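Local coordinates for DUF72 domain-containing protein (Thermotoga maritima, PDB 1VPQ) that is of unknown function but belongs to the DUF72 family, whose members are grouped with the TIM-barrel proteins, at residues A[150-162]-A[175-189]. Residues are numbered along the deposited sequence; the frame is centred on the assembly and turned at random.
Sequences YELAVEFRHYSWD and ITFVVVDEPKLPGLF. With SO4 (sulfate ion), chain C; SO4 (sulfate ion), chain B.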
ATOM      1  N   TYR A 150     -13.342  10.170  -0.041  1.00 28.69           N
ATOM      2  CA  TYR A 150     -13.304   8.952  -0.844  1.00 28.65           C
ATOM      3  C   TYR A 150     -12.648   7.825  -0.069  1.00 28.48           C
ATOM      4  O   TYR A 150     -12.186   8.025   1.047  1.00 28.80           O
ATOM      5  CB  TYR A 150     -12.579   9.207  -2.164  1.00 28.93           C
ATOM      6  CG  TYR A 150     -13.200  10.336  -2.939  1.00 29.51           C
ATOM      7  CD1 TYR A 150     -14.524  10.267  -3.350  1.00 30.15           C
ATOM      8  CD2 TYR A 150     -12.482  11.482  -3.236  1.00 30.96           C
ATOM      9  CE1 TYR A 150     -15.116  11.296  -4.044  1.00 30.76           C
ATOM     10  CE2 TYR A 150     -13.069  12.528  -3.940  1.00 31.20           C
ATOM     11  CZ  TYR A 150     -14.386  12.423  -4.338  1.00 31.02           C
ATOM     12  OH  TYR A 150     -14.978  13.445  -5.032  1.00 31.68           O
ATOM     13  N   GLU A 151     -12.617   6.639  -0.665  1.00 28.13           N
ATOM     14  CA  GLU A 151     -12.122   5.452   0.021  1.00 28.01           C
ATOM     15  C   GLU A 151     -10.726   5.687   0.606  1.00 27.78           C
ATOM     16  O   GLU A 151      -9.779   5.944  -0.127  1.00 27.26           O
ATOM     17  CB  GLU A 151     -12.122   4.240  -0.919  1.00 28.03           C
ATOM     18  CG  GLU A 151     -13.499   3.619  -1.156  1.00 28.01           C
ATOM     19  CD  GLU A 151     -14.033   2.825   0.030  1.00 28.55           C
ATOM     20  OE1 GLU A 151     -13.318   2.696   1.044  1.00 29.50           O
ATOM     21  OE2 GLU A 151     -15.182   2.332  -0.047  1.00 28.22           O
ATOM     22  N   LEU A 152     -10.639   5.585   1.934  1.00 28.01           N
ATOM     23  CA  LEU A 152      -9.411   5.815   2.692  1.00 28.41           C
ATOM     24  C   LEU A 152      -9.007   4.596   3.532  1.00 28.68           C
ATOM     25  O   LEU A 152      -9.860   3.909   4.100  1.00 28.36           O
ATOM     26  CB  LEU A 152      -9.597   7.024   3.620  1.00 28.44           C
ATOM     27  CG  LEU A 152      -8.342   7.570   4.308  1.00 28.27           C
ATOM     28  CD1 LEU A 152      -7.360   8.143   3.299  1.00 27.99           C
ATOM     29  CD2 LEU A 152      -8.701   8.616   5.342  1.00 28.34           C
ATOM     30  N   ALA A 153      -7.697   4.349   3.582  1.00 29.07           N
ATOM     31  CA  ALA A 153      -7.095   3.310   4.417  1.00 29.54           C
ATOM     32  C   ALA A 153      -5.898   3.862   5.167  1.00 30.19           C
ATOM     33  O   ALA A 153      -5.155   4.706   4.644  1.00 29.83           O
ATOM     34  CB  ALA A 153      -6.669   2.100   3.584  1.00 29.50           C
ATOM     35  N   VAL A 154      -5.722   3.383   6.401  1.00 30.97           N
ATOM     36  CA  VAL A 154      -4.639   3.854   7.274  1.00 31.38           C
ATOM     37  C   VAL A 154      -3.779   2.698   7.817  1.00 31.81           C
ATOM     38  O   VAL A 154      -4.299   1.660   8.252  1.00 31.11           O
ATOM     39  CB  VAL A 154      -5.186   4.731   8.457  1.00 31.50           C
ATOM     40  CG1 VAL A 154      -4.102   4.968   9.519  1.00 31.37           C
ATOM     41  CG2 VAL A 154      -5.710   6.084   7.945  1.00 30.45           C
ATOM     42  N   GLU A 155      -2.465   2.930   7.793  1.00 32.25           N
ATOM     43  CA  GLU A 155      -1.455   2.036   8.344  1.00 32.76           C
ATOM     44  C   GLU A 155      -0.614   2.756   9.411  1.00 32.85           C
ATOM     45  O   GLU A 155      -0.106   3.859   9.172  1.00 33.16           O
ATOM     46  CB  GLU A 155      -0.511   1.578   7.219  1.00 33.04           C
ATOM     47  CG  GLU A 155       0.497   0.511   7.631  1.00 33.53           C
ATOM     48  CD  GLU A 155       1.605   0.302   6.606  1.00 34.69           C
ATOM     49  OE1 GLU A 155       1.323   0.403   5.400  1.00 35.38           O
ATOM     50  OE2 GLU A 155       2.762   0.030   7.000  1.00 35.12           O
ATOM     51  N   PHE A 156      -0.424   2.100  10.554  1.00 32.84           N
ATOM     52  CA  PHE A 156       0.456   2.585  11.622  1.00 32.54           C
ATOM     53  C   PHE A 156       1.741   1.769  11.702  1.00 32.42           C
ATOM     54  O   PHE A 156       1.749   0.572  11.405  1.00 32.40           O
ATOM     55  CB  PHE A 156      -0.238   2.504  12.975  1.00 32.87           C
ATOM     56  CG  PHE A 156      -1.650   2.983  12.963  1.00 32.01           C
ATOM     57  CD1 PHE A 156      -1.935   4.341  13.019  1.00 32.78           C
ATOM     58  CD2 PHE A 156      -2.701   2.076  12.914  1.00 33.60           C
ATOM     59  CE1 PHE A 156      -3.265   4.793  13.014  1.00 33.28           C
ATOM     60  CE2 PHE A 156      -4.030   2.513  12.913  1.00 32.62           C
ATOM     61  CZ  PHE A 156      -4.310   3.873  12.966  1.00 32.22           C
ATOM     62  N   ARG A 157       2.818   2.433  12.114  1.00 32.10           N
ATOM     63  CA  ARG A 157       4.115   1.797  12.323  1.00 31.92           C
ATOM     64  C   ARG A 157       4.418   1.584  13.808  1.00 31.87           C
ATOM     65  O   ARG A 157       5.146   0.662  14.164  1.00 32.48           O
ATOM     66  CB  ARG A 157       5.220   2.656  11.714  1.00 31.90           C
ATOM     67  CG  ARG A 157       6.592   1.980  11.686  1.00 32.12           C
ATOM     68  CD  ARG A 157       6.760   1.213  10.410  1.00 32.34           C
ATOM     69  NE  ARG A 157       7.221   2.095   9.339  1.00 32.87           N
ATOM     70  CZ  ARG A 157       6.904   1.979   8.053  1.00 33.51           C
ATOM     71  NH1 ARG A 157       6.077   1.029   7.631  1.00 33.33           N
ATOM     72  NH2 ARG A 157       7.410   2.837   7.180  1.00 34.13           N
ATOM     73  N   HIS A 158       3.856   2.423  14.675  1.00 31.43           N
ATOM     74  CA  HIS A 158       4.202   2.399  16.097  1.00 30.89           C
ATOM     75  C   HIS A 158       3.256   1.471  16.886  1.00 31.04           C
ATOM     76  O   HIS A 158       2.042   1.481  16.660  1.00 30.69           O
ATOM     77  CB  HIS A 158       4.171   3.831  16.657  1.00 30.65           C
ATOM     78  CG  HIS A 158       4.890   3.992  17.963  1.00 29.93           C
ATOM     79  ND1 HIS A 158       4.229   4.121  19.166  1.00 28.26           N
ATOM     80  CD2 HIS A 158       6.213   4.045  18.253  1.00 29.03           C
ATOM     81  CE1 HIS A 158       5.113   4.246  20.139  1.00 28.89           C
ATOM     82  NE2 HIS A 158       6.325   4.203  19.611  1.00 28.07           N
ATOM     83  N   TYR A 159       3.838   0.689  17.800  1.00 30.87           N
ATOM     84  CA  TYR A 159       3.119  -0.287  18.627  1.00 30.99           C
ATOM     85  C   TYR A 159       1.936   0.296  19.435  1.00 31.02           C
ATOM     86  O   TYR A 159       0.902  -0.358  19.591  1.00 31.18           O
ATOM     87  CB  TYR A 159       4.104  -1.000  19.578  1.00 30.91           C
ATOM     88  CG  TYR A 159       4.546  -0.159  20.762  1.00 30.75           C
ATOM     89  CD1 TYR A 159       5.542   0.815  20.625  1.00 30.17           C
ATOM     90  CD2 TYR A 159       3.965  -0.330  22.016  1.00 29.79           C
ATOM     91  CE1 TYR A 159       5.941   1.589  21.703  1.00 29.96           C
ATOM     92  CE2 TYR A 159       4.355   0.445  23.097  1.00 30.37           C
ATOM     93  CZ  TYR A 159       5.343   1.408  22.937  1.00 30.38           C
ATOM     94  OH  TYR A 159       5.732   2.183  24.015  1.00 30.07           O
ATOM     95  N   SER A 160       2.106   1.522  19.938  1.00 30.93           N
ATOM     96  CA  SER A 160       1.107   2.215  20.764  1.00 30.52           C
ATOM     97  C   SER A 160      -0.313   2.219  20.186  1.00 30.77           C
ATOM     98  O   SER A 160      -1.286   2.412  20.920  1.00 30.73           O
ATOM     99  CB  SER A 160       1.552   3.662  21.000  1.00 30.48           C
ATOM    100  OG  SER A 160       1.731   4.354  19.776  1.00 29.15           O
ATOM    101  N   TRP A 161      -0.416   2.022  18.872  1.00 31.03           N
ATOM    102  CA  TRP A 161      -1.689   2.065  18.165  1.00 31.18           C
ATOM    103  C   TRP A 161      -2.514   0.772  18.227  1.00 31.38           C
ATOM    104  O   TRP A 161      -3.704   0.794  17.910  1.00 31.39           O
ATOM    105  CB  TRP A 161      -1.454   2.438  16.695  1.00 30.87           C
ATOM    106  CG  TRP A 161      -1.096   3.880  16.471  1.00 30.35           C
ATOM    107  CD1 TRP A 161       0.143   4.385  16.203  1.00 29.67           C
ATOM    108  CD2 TRP A 161      -1.992   5.000  16.470  1.00 29.93           C
ATOM    109  NE1 TRP A 161       0.075   5.742  16.051  1.00 28.78           N
ATOM    110  CE2 TRP A 161      -1.222   6.148  16.214  1.00 29.02           C
ATOM    111  CE3 TRP A 161      -3.373   5.143  16.677  1.00 29.87           C
ATOM    112  CZ2 TRP A 161      -1.779   7.423  16.152  1.00 28.93           C
ATOM    113  CZ3 TRP A 161      -3.928   6.412  16.612  1.00 29.70           C
ATOM    114  CH2 TRP A 161      -3.129   7.536  16.350  1.00 29.73           C
ATOM    115  N   ASP A 162      -1.904  -0.352  18.605  1.00 31.78           N
ATOM    116  CA  ASP A 162      -2.627  -1.642  18.606  1.00 32.11           C
ATOM    117  C   ASP A 162      -3.484  -1.818  19.859  1.00 31.79           C
ATOM    118  O   ASP A 162      -3.193  -2.661  20.714  1.00 31.87           O
ATOM    119  CB  ASP A 162      -1.679  -2.843  18.436  1.00 32.42           C
ATOM    120  CG  ASP A 162      -2.423  -4.183  18.474  1.00 33.41           C
ATOM    121  OD1 ASP A 162      -3.480  -4.286  17.830  1.00 35.14           O
ATOM    122  OD2 ASP A 162      -1.969  -5.126  19.160  1.00 35.17           O
ATOM    123  N   ILE A 175     -12.785   4.146   7.973  1.00 30.70           N
ATOM    124  CA  ILE A 175     -11.418   4.053   7.462  1.00 30.90           C
ATOM    125  C   ILE A 175     -10.991   2.592   7.439  1.00 31.09           C
ATOM    126  O   ILE A 175     -11.085   1.891   8.440  1.00 30.93           O
ATOM    127  CB  ILE A 175     -10.433   4.867   8.306  1.00 30.93           C
ATOM    128  CG1 ILE A 175     -10.836   6.349   8.306  1.00 31.45           C
ATOM    129  CG2 ILE A 175      -9.006   4.701   7.767  1.00 30.97           C
ATOM    130  CD1 ILE A 175     -10.187   7.182   9.401  1.00 32.17           C
ATOM    131  N   THR A 176     -10.533   2.141   6.276  1.00 31.46           N
ATOM    132  CA  THR A 176     -10.085   0.771   6.095  1.00 31.54           C
ATOM    133  C   THR A 176      -8.730   0.566   6.798  1.00 32.17           C
ATOM    134  O   THR A 176      -7.794   1.357   6.639  1.00 31.63           O
ATOM    135  CB  THR A 176     -10.001   0.424   4.587  1.00 31.61           C
ATOM    136  OG1 THR A 176     -11.322   0.445   4.018  1.00 29.78           O
ATOM    137  CG2 THR A 176      -9.361  -0.945   4.353  1.00 31.49           C
ATOM    138  N   PHE A 177      -8.656  -0.500   7.589  1.00 32.78           N
ATOM    139  CA  PHE A 177      -7.458  -0.841   8.343  1.00 33.30           C
ATOM    140  C   PHE A 177      -6.440  -1.592   7.472  1.00 33.47           C
ATOM    141  O   PHE A 177      -6.767  -2.606   6.848  1.00 33.75           O
ATOM    142  CB  PHE A 177      -7.832  -1.690   9.568  1.00 33.35           C
ATOM    143  CG  PHE A 177      -6.644  -2.189  10.327  1.00 34.13           C
ATOM    144  CD1 PHE A 177      -5.852  -1.310  11.056  1.00 34.79           C
ATOM    145  CD2 PHE A 177      -6.296  -3.529  10.293  1.00 35.01           C
ATOM    146  CE1 PHE A 177      -4.750  -1.759  11.748  1.00 35.00           C
ATOM    147  CE2 PHE A 177      -5.195  -3.984  10.979  1.00 35.41           C
ATOM    148  CZ  PHE A 177      -4.415  -3.102  11.700  1.00 35.63           C
ATOM    149  N   VAL A 178      -5.208  -1.083   7.428  1.00 33.52           N
ATOM    150  CA  VAL A 178      -4.125  -1.750   6.716  1.00 33.23           C
ATOM    151  C   VAL A 178      -3.513  -2.846   7.577  1.00 33.11           C
ATOM    152  O   VAL A 178      -2.835  -2.570   8.568  1.00 33.38           O
ATOM    153  CB  VAL A 178      -3.036  -0.764   6.296  1.00 33.23           C
ATOM    154  CG1 VAL A 178      -1.863  -1.496   5.639  1.00 33.23           C
ATOM    155  CG2 VAL A 178      -3.615   0.251   5.329  1.00 33.48           C
ATOM    156  N   VAL A 179      -3.759  -4.093   7.193  1.00 33.00           N
ATOM    157  CA  VAL A 179      -3.175  -5.244   7.882  1.00 32.67           C
ATOM    158  C   VAL A 179      -1.733  -5.375   7.399  1.00 32.30           C
ATOM    159  O   VAL A 179      -1.490  -5.584   6.216  1.00 32.01           O
ATOM    160  CB  VAL A 179      -3.928  -6.554   7.589  1.00 32.58           C
ATOM    161  CG1 VAL A 179      -3.260  -7.726   8.317  1.00 32.57           C
ATOM    162  CG2 VAL A 179      -5.403  -6.439   7.977  1.00 32.35           C
ATOM    163  N   VAL A 180      -0.789  -5.264   8.326  1.00 32.10           N
ATOM    164  CA  VAL A 180       0.623  -5.180   7.965  1.00 31.83           C
ATOM    165  C   VAL A 180       1.413  -6.387   8.453  1.00 32.05           C
ATOM    166  O   VAL A 180       1.249  -6.833   9.596  1.00 32.14           O
ATOM    167  CB  VAL A 180       1.296  -3.942   8.576  0.65 31.80           C
ATOM    168  CG1 VAL A 180       2.751  -3.831   8.115  0.65 32.15           C
ATOM    169  CG2 VAL A 180       0.566  -2.701   8.209  0.65 31.80           C
ATOM    170  N   ASP A 181       2.278  -6.905   7.580  1.00 31.81           N
ATOM    171  CA  ASP A 181       3.366  -7.764   8.017  1.00 31.79           C
ATOM    172  C   ASP A 181       4.697  -7.021   7.879  1.00 31.63           C
ATOM    173  O   ASP A 181       5.093  -6.611   6.785  1.00 31.45           O
ATOM    174  CB  ASP A 181       3.411  -9.097   7.274  1.00 31.70           C
ATOM    175  CG  ASP A 181       4.274 -10.117   7.997  1.00 31.59           C
ATOM    176  OD1 ASP A 181       3.823 -10.644   9.039  1.00 30.17           O
ATOM    177  OD2 ASP A 181       5.414 -10.361   7.544  1.00 31.07           O
ATOM    178  N   GLU A 182       5.354  -6.875   9.025  1.00 31.56           N
ATOM    179  CA  GLU A 182       6.563  -6.091   9.223  1.00 31.54           C
ATOM    180  C   GLU A 182       7.526  -6.945  10.023  1.00 31.00           C
ATOM    181  O   GLU A 182       7.129  -7.984  10.539  1.00 31.45           O
ATOM    182  CB  GLU A 182       6.224  -4.872  10.088  1.00 32.10           C
ATOM    183  CG  GLU A 182       6.047  -3.576   9.357  1.00 33.46           C
ATOM    184  CD  GLU A 182       5.456  -2.505  10.239  1.00 34.25           C
ATOM    185  OE1 GLU A 182       5.793  -2.446  11.436  1.00 36.26           O
ATOM    186  OE2 GLU A 182       4.641  -1.716   9.741  1.00 37.92           O
ATOM    187  N   PRO A 183       8.787  -6.494  10.181  1.00 30.21           N
ATOM    188  CA  PRO A 183       9.705  -7.171  11.106  1.00 29.68           C
ATOM    189  C   PRO A 183       9.138  -7.404  12.526  1.00 29.17           C
ATOM    190  O   PRO A 183       8.313  -6.617  13.022  1.00 28.96           O
ATOM    191  CB  PRO A 183      10.908  -6.229  11.139  1.00 29.76           C
ATOM    192  CG  PRO A 183      10.891  -5.555   9.828  1.00 29.71           C
ATOM    193  CD  PRO A 183       9.439  -5.364   9.499  1.00 30.12           C
ATOM    194  N   LYS A 184       9.565  -8.497  13.155  1.00 28.52           N
ATOM    195  CA  LYS A 184       9.101  -8.863  14.497  1.00 28.11           C
ATOM    196  C   LYS A 184      10.087  -8.306  15.513  1.00 27.63           C
ATOM    197  O   LYS A 184      10.863  -9.039  16.140  1.00 27.39           O
ATOM    198  CB  LYS A 184       8.937 -10.387  14.643  1.00 28.06           C
ATOM    199  CG  LYS A 184       8.182 -11.068  13.496  1.00 28.14           C
ATOM    200  CD  LYS A 184       6.893 -10.356  13.111  1.00 28.15           C
ATOM    201  CE  LYS A 184       6.065 -11.184  12.137  1.00 28.37           C
ATOM    202  NZ  LYS A 184       4.802 -10.492  11.760  1.00 28.66           N
ATOM    203  N   LEU A 185      10.043  -6.986  15.660  1.00 27.25           N
ATOM    204  CA  LEU A 185      11.019  -6.255  16.456  1.00 27.00           C
ATOM    205  C   LEU A 185      10.322  -5.315  17.429  1.00 26.74           C
ATOM    206  O   LEU A 185       9.159  -4.945  17.216  1.00 26.24           O
ATOM    207  CB  LEU A 185      11.936  -5.447  15.537  1.00 26.87           C
ATOM    208  CG  LEU A 185      12.745  -6.230  14.496  1.00 26.71           C
ATOM    209  CD1 LEU A 185      13.216  -5.295  13.396  1.00 27.44           C
ATOM    210  CD2 LEU A 185      13.939  -6.950  15.131  1.00 26.55           C
ATOM    211  N   PRO A 186      11.034  -4.912  18.493  1.00 26.81           N
ATOM    212  CA  PRO A 186      10.496  -3.952  19.450  1.00 27.21           C
ATOM    213  C   PRO A 186       9.943  -2.669  18.802  1.00 27.57           C
ATOM    214  O   PRO A 186      10.579  -2.078  17.932  1.00 27.41           O
ATOM    215  CB  PRO A 186      11.714  -3.631  20.331  1.00 27.17           C
ATOM    216  CG  PRO A 186      12.549  -4.841  20.249  1.00 26.49           C
ATOM    217  CD  PRO A 186      12.401  -5.332  18.862  1.00 26.66           C
ATOM    218  N   GLY A 187       8.740  -2.280  19.207  1.00 28.01           N
ATOM    219  CA  GLY A 187       8.177  -0.983  18.831  1.00 28.33           C
ATOM    220  C   GLY A 187       7.285  -0.945  17.608  1.00 28.45           C
ATOM    221  O   GLY A 187       6.505  -0.006  17.445  1.00 27.91           O
ATOM    222  N   LEU A 188       7.404  -1.952  16.750  1.00 29.00           N
ATOM    223  CA  LEU A 188       6.687  -1.971  15.472  1.00 29.29           C
ATOM    224  C   LEU A 188       5.276  -2.524  15.606  1.00 29.84           C
ATOM    225  O   LEU A 188       4.984  -3.299  16.517  1.00 30.16           O
ATOM    226  CB  LEU A 188       7.454  -2.798  14.444  1.00 29.27           C
ATOM    227  CG  LEU A 188       8.814  -2.243  14.024  1.00 28.75           C
ATOM    228  CD1 LEU A 188       9.444  -3.143  12.981  1.00 28.47           C
ATOM    229  CD2 LEU A 188       8.676  -0.825  13.500  1.00 28.85           C
ATOM    230  N   PHE A 189       4.408  -2.127  14.682  1.00 30.15           N
ATOM    231  CA  PHE A 189       3.006  -2.507  14.750  1.00 30.55           C
ATOM    232  C   PHE A 189       2.870  -3.978  14.349  1.00 30.86           C
ATOM    233  O   PHE A 189       3.456  -4.406  13.350  1.00 30.70           O
ATOM    234  CB  PHE A 189       2.159  -1.599  13.849  1.00 30.68           C
ATOM    235  CG  PHE A 189       0.681  -1.697  14.106  1.00 30.66           C
ATOM    236  CD1 PHE A 189      -0.083  -2.644  13.452  1.00 31.05           C
ATOM    237  CD2 PHE A 189       0.057  -0.846  15.000  1.00 29.77           C
ATOM    238  CE1 PHE A 189      -1.452  -2.748  13.690  1.00 31.14           C
ATOM    239  CE2 PHE A 189      -1.309  -0.942  15.233  1.00 30.55           C
ATOM    240  CZ  PHE A 189      -2.063  -1.891  14.578  1.00 30.25           C
TER
HETATM  241  S   SO4 C 263       9.652   4.773   9.398  1.00 42.12           S
HETATM  242  O1  SO4 C 263       9.251   5.261   8.082  1.00 41.66           O
HETATM  243  O2  SO4 C 263      10.889   5.407   9.817  1.00 42.36           O
HETATM  244  O3  SO4 C 263       8.628   5.106  10.378  1.00 43.40           O
HETATM  245  O4  SO4 C 263       9.838   3.328   9.368  1.00 42.25           O
HETATM  246  S   SO4 B 262       6.407   1.930   3.573  1.00 49.31           S
HETATM  247  O1  SO4 B 262       5.428   1.741   4.638  1.00 50.28           O
HETATM  248  O2  SO4 B 262       7.246   3.090   3.854  1.00 50.49           O
HETATM  249  O3  SO4 B 262       7.237   0.737   3.503  1.00 49.70           O
HETATM  250  O4  SO4 B 262       5.709   2.168   2.313  1.00 49.48           O
HETATM  251  O   HOH W   1      -1.930  -0.783  10.495  1.00 30.01           O
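Val154 and Thr176 join two neighbouring parallel strands: Val154 N donates to Thr176 O (2.9 Å), between the bonds from Thr176 N to Leu152 O and from Val178 N to Val154 O. Past Glu155, where strand 152-155 ends, a water accepts from Phe156 N and donates to Val178 O, bridging the two segments. The loops meet again where Tyr159 N reaches Gly187 O at 2.8 Å.

Arg157 can be followed outward from CB, which points away from 175-189. With CG anti to the backbone N (chi1 -171°), Arg157 CG lies alongside Leu188 CD2 at 3.9 Å. Bends at chi2 and chi3 then carry Arg157 CD past Glu182 OE2 (3.7 Å). Arg157 NE donates to O4 of the chain C sulfate (2.9 Å), Arg157 NH1 to O1 of the chain B sulfate (3.1 Å), and NH2 reaches both ions, most directly O1 of the chain C sulfate (N-H...O 175°). Both sulfates sit at the guanidinium edge, as does Glu182 OE2, whose carboxylate is turned 76° from the guanidinium plane and forms a long salt bridge with Arg157 NH1. Glu155 OE2 lies 3.5 Å from Arg157 NH1, while OE1 pairs with Arg203. A leucine in place of Arg157 would probably deprive both sulfates of donors and the close Glu155 and Glu182 carboxylates of a nearby positive charge, leaving Glu155 to Arg203.

Phe189 CD2 packs on Phe156 CB (3.9 Å), the rings oblique. Helix 164-173 links strands 152-155 and 176-181, neighbours in an eight-stranded all-parallel sheet: a beta-alpha-beta unit as in a TIM barrel, with two sulfates, probably from the crystallisation liquor, bound beyond the strands' C-terminal ends.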